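Long-range contact in BH1974 protein (PDB 3ON5), which belongs to the XdhC/CoxI family and probably assists the maturation of molybdenum enzymes such as xanthine dehydrogenase: residues 141-146 with 160-165. Sequence-based numbering, arbitrary orientation.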
ATOM      1  N   LYS A 141     -35.790  12.619  -8.901  1.00 55.52           N
ATOM      2  CA  LYS A 141     -36.003  14.012  -9.315  1.00 56.05           C
ATOM      3  C   LYS A 141     -34.642  14.740  -9.539  1.00 59.07           C
ATOM      4  O   LYS A 141     -33.773  14.675  -8.683  1.00 57.52           O
ATOM      5  CB  LYS A 141     -36.853  14.750  -8.248  1.00 59.34           C
ATOM      6  CG  LYS A 141     -37.115  16.253  -8.476  1.00 76.27           C
ATOM      7  CD  LYS A 141     -38.183  16.573  -9.538  1.00 86.80           C
ATOM      8  CE  LYS A 141     -38.192  18.024  -9.982  1.00 86.08           C
ATOM      9  NZ  LYS A 141     -37.038  18.357 -10.871  1.00 80.29           N
ATOM     10  N   SER A 142     -34.463  15.402 -10.702  1.00 56.78           N
ATOM     11  CA  SER A 142     -33.282  16.215 -11.033  1.00 55.60           C
ATOM     12  C   SER A 142     -33.327  17.553 -10.254  1.00 58.29           C
ATOM     13  O   SER A 142     -34.416  17.999  -9.853  1.00 59.16           O
ATOM     14  CB  SER A 142     -33.197  16.480 -12.540  1.00 60.38           C
ATOM     15  OG  SER A 142     -33.088  15.302 -13.321  1.00 70.15           O
ATOM     16  N   VAL A 143     -32.159  18.189 -10.035  1.00 51.32           N
ATOM     17  CA  VAL A 143     -32.067  19.449  -9.287  1.00 50.32           C
ATOM     18  C   VAL A 143     -31.257  20.472 -10.106  1.00 54.13           C
ATOM     19  O   VAL A 143     -30.148  20.171 -10.535  1.00 53.59           O
ATOM     20  CB  VAL A 143     -31.443  19.227  -7.873  1.00 51.68           C
ATOM     21  CG1 VAL A 143     -31.310  20.541  -7.099  1.00 51.52           C
ATOM     22  CG2 VAL A 143     -32.229  18.198  -7.062  1.00 50.83           C
ATOM     23  N   PHE A 144     -31.800  21.672 -10.303  1.00 51.75           N
ATOM     24  CA  PHE A 144     -31.103  22.713 -11.049  1.00 52.81           C
ATOM     25  C   PHE A 144     -30.349  23.607 -10.083  1.00 55.79           C
ATOM     26  O   PHE A 144     -30.951  24.309  -9.272  1.00 55.95           O
ATOM     27  CB  PHE A 144     -32.072  23.536 -11.918  1.00 57.42           C
ATOM     28  CG  PHE A 144     -31.375  24.428 -12.917  1.00 60.77           C
ATOM     29  CD1 PHE A 144     -30.931  25.695 -12.557  1.00 66.26           C
ATOM     30  CD2 PHE A 144     -31.180  24.012 -14.224  1.00 63.75           C
ATOM     31  CE1 PHE A 144     -30.277  26.516 -13.482  1.00 68.54           C
ATOM     32  CE2 PHE A 144     -30.538  24.840 -15.152  1.00 68.13           C
ATOM     33  CZ  PHE A 144     -30.097  26.088 -14.777  1.00 67.33           C
ATOM     34  N   HIS A 145     -29.035  23.602 -10.189  1.00 51.74           N
ATOM     35  CA  HIS A 145     -28.188  24.395  -9.313  1.00 51.08           C
ATOM     36  C   HIS A 145     -27.686  25.637 -10.021  1.00 54.98           C
ATOM     37  O   HIS A 145     -27.335  25.576 -11.195  1.00 54.38           O
ATOM     38  CB  HIS A 145     -27.010  23.542  -8.826  1.00 49.83           C
ATOM     39  CG  HIS A 145     -26.065  24.255  -7.908  1.00 52.85           C
ATOM     40  ND1 HIS A 145     -26.515  24.921  -6.784  1.00 55.11           N
ATOM     41  CD2 HIS A 145     -24.713  24.302  -7.928  1.00 53.70           C
ATOM     42  CE1 HIS A 145     -25.434  25.381  -6.183  1.00 53.99           C
ATOM     43  NE2 HIS A 145     -24.329  25.030  -6.834  1.00 53.58           N
ATOM     44  N   VAL A 146     -27.639  26.760  -9.292  1.00 51.98           N
ATOM     45  CA  VAL A 146     -27.151  28.034  -9.803  1.00 52.56           C
ATOM     46  C   VAL A 146     -26.323  28.728  -8.710  1.00 55.38           C
ATOM     47  O   VAL A 146     -26.711  28.730  -7.542  1.00 54.40           O
ATOM     48  CB  VAL A 146     -28.303  28.948 -10.326  1.00 59.69           C
ATOM     49  CG1 VAL A 146     -29.354  29.259  -9.251  1.00 60.22           C
ATOM     50  CG2 VAL A 146     -27.763  30.237 -10.959  1.00 61.54           C
ATOM     51  N   PHE A 160     -30.793  25.664  -5.253  1.00 45.97           N
ATOM     52  CA  PHE A 160     -31.106  24.349  -5.795  1.00 44.50           C
ATOM     53  C   PHE A 160     -32.578  24.366  -6.152  1.00 51.22           C
ATOM     54  O   PHE A 160     -33.418  24.379  -5.255  1.00 52.03           O
ATOM     55  CB  PHE A 160     -30.736  23.243  -4.801  1.00 43.88           C
ATOM     56  CG  PHE A 160     -29.282  23.235  -4.404  1.00 43.67           C
ATOM     57  CD1 PHE A 160     -28.338  22.541  -5.161  1.00 44.30           C
ATOM     58  CD2 PHE A 160     -28.853  23.906  -3.260  1.00 45.00           C
ATOM     59  CE1 PHE A 160     -26.996  22.509  -4.772  1.00 43.22           C
ATOM     60  CE2 PHE A 160     -27.504  23.904  -2.892  1.00 45.45           C
ATOM     61  CZ  PHE A 160     -26.585  23.208  -3.651  1.00 42.04           C
ATOM     62  N   ILE A 161     -32.883  24.466  -7.456  1.00 49.24           N
ATOM     63  CA  ILE A 161     -34.236  24.594  -8.006  1.00 52.09           C
ATOM     64  C   ILE A 161     -34.827  23.214  -8.389  1.00 57.49           C
ATOM     65  O   ILE A 161     -34.161  22.398  -9.031  1.00 55.60           O
ATOM     66  CB  ILE A 161     -34.168  25.540  -9.251  1.00 56.42           C
ATOM     67  CG1 ILE A 161     -33.498  26.901  -8.894  1.00 56.53           C
ATOM     68  CG2 ILE A 161     -35.553  25.727  -9.909  1.00 58.67           C
ATOM     69  CD1 ILE A 161     -32.888  27.661 -10.050  1.00 60.37           C
ATOM     70  N   LEU A 162     -36.096  22.989  -8.013  1.00 56.98           N
ATOM     71  CA  LEU A 162     -36.870  21.780  -8.336  1.00 57.73           C
ATOM     72  C   LEU A 162     -37.996  22.133  -9.331  1.00 66.64           C
ATOM     73  O   LEU A 162     -38.307  21.348 -10.227  1.00 66.50           O
ATOM     74  CB  LEU A 162     -37.439  21.135  -7.061  1.00 57.13           C
ATOM     75  CG  LEU A 162     -36.426  20.535  -6.088  1.00 59.53           C
ATOM     76  CD1 LEU A 162     -36.987  20.498  -4.687  1.00 59.97           C
ATOM     77  CD2 LEU A 162     -35.936  19.162  -6.558  1.00 60.24           C
ATOM     78  N   ASP A 163     -38.563  23.344  -9.190  1.00 66.64           N
ATOM     79  CA  ASP A 163     -39.582  23.921 -10.061  1.00 69.83           C
ATOM     80  C   ASP A 163     -39.484  25.461  -9.971  1.00 76.85           C
ATOM     81  O   ASP A 163     -38.772  25.966  -9.093  1.00 75.26           O
ATOM     82  CB  ASP A 163     -40.985  23.399  -9.696  1.00 73.16           C
ATOM     83  CG  ASP A 163     -42.015  23.510 -10.813  1.00 91.58           C
ATOM     84  OD1 ASP A 163     -41.899  24.445 -11.650  1.00 93.31           O
ATOM     85  OD2 ASP A 163     -42.941  22.671 -10.849  1.00101.50           O
ATOM     86  N   GLU A 164     -40.193  26.204 -10.862  1.00 76.85           N
ATOM     87  CA  GLU A 164     -40.169  27.676 -10.925  1.00 79.38           C
ATOM     88  C   GLU A 164     -40.302  28.311  -9.516  1.00 85.07           C
ATOM     89  O   GLU A 164     -39.603  29.290  -9.236  1.00 84.95           O
ATOM     90  CB  GLU A 164     -41.279  28.221 -11.852  1.00 83.68           C
ATOM     91  CG  GLU A 164     -41.159  29.701 -12.207  1.00 93.69           C
ATOM     92  N   SER A 165     -41.143  27.729  -8.625  1.00 81.79           N
ATOM     93  CA  SER A 165     -41.341  28.300  -7.295  1.00 81.72           C
ATOM     94  C   SER A 165     -40.571  27.550  -6.198  1.00 80.86           C
ATOM     95  O   SER A 165     -40.167  28.187  -5.225  1.00 80.56           O
ATOM     96  CB  SER A 165     -42.823  28.301  -6.943  1.00 87.76           C
TER
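F144 and I161 form an antiparallel hydrogen-bonded pair in the hairpin of strands 143-149 and 155-161, F144 N giving to I161 O (2.8 Å) and I161 N to F144 O (2.7 Å), both nearly straight. H145 and F160 follow as the non-hydrogen-bonded pair, and their rings make an offset stack, planes at 12° and centroids 4.3 Å apart. The H145 side chain swings its CG opposite the backbone N (chi1 -180°), which carries the imidazole over one face of the F160 ring, while ND1 is hydrogen-bonded to A159 O, which fixes its rotation. V143 CG1 meets the edge of that ring near its plane and touches F160 CB at 3.6 Å. V143 CG2 meets L162 CD2, and both residues face Y136 of helix 124-139, a buried apolar place suiting branched aliphatic chains. An alanine in place of F160 is likely to leave the H145 imidazole without its stacking partner and a gap against this helix. F144 and I161 point together to the other face, CD1 to CD1 3.7 Å, apolar groups suited to packing on helix 176-181. Just before strand 143-149, K141 bends at chi2 and chi4, NZ reaching S142 O (2.8 Å). Straight backbone bonds thus set the register; the lysine adds one weak link, to L162 O.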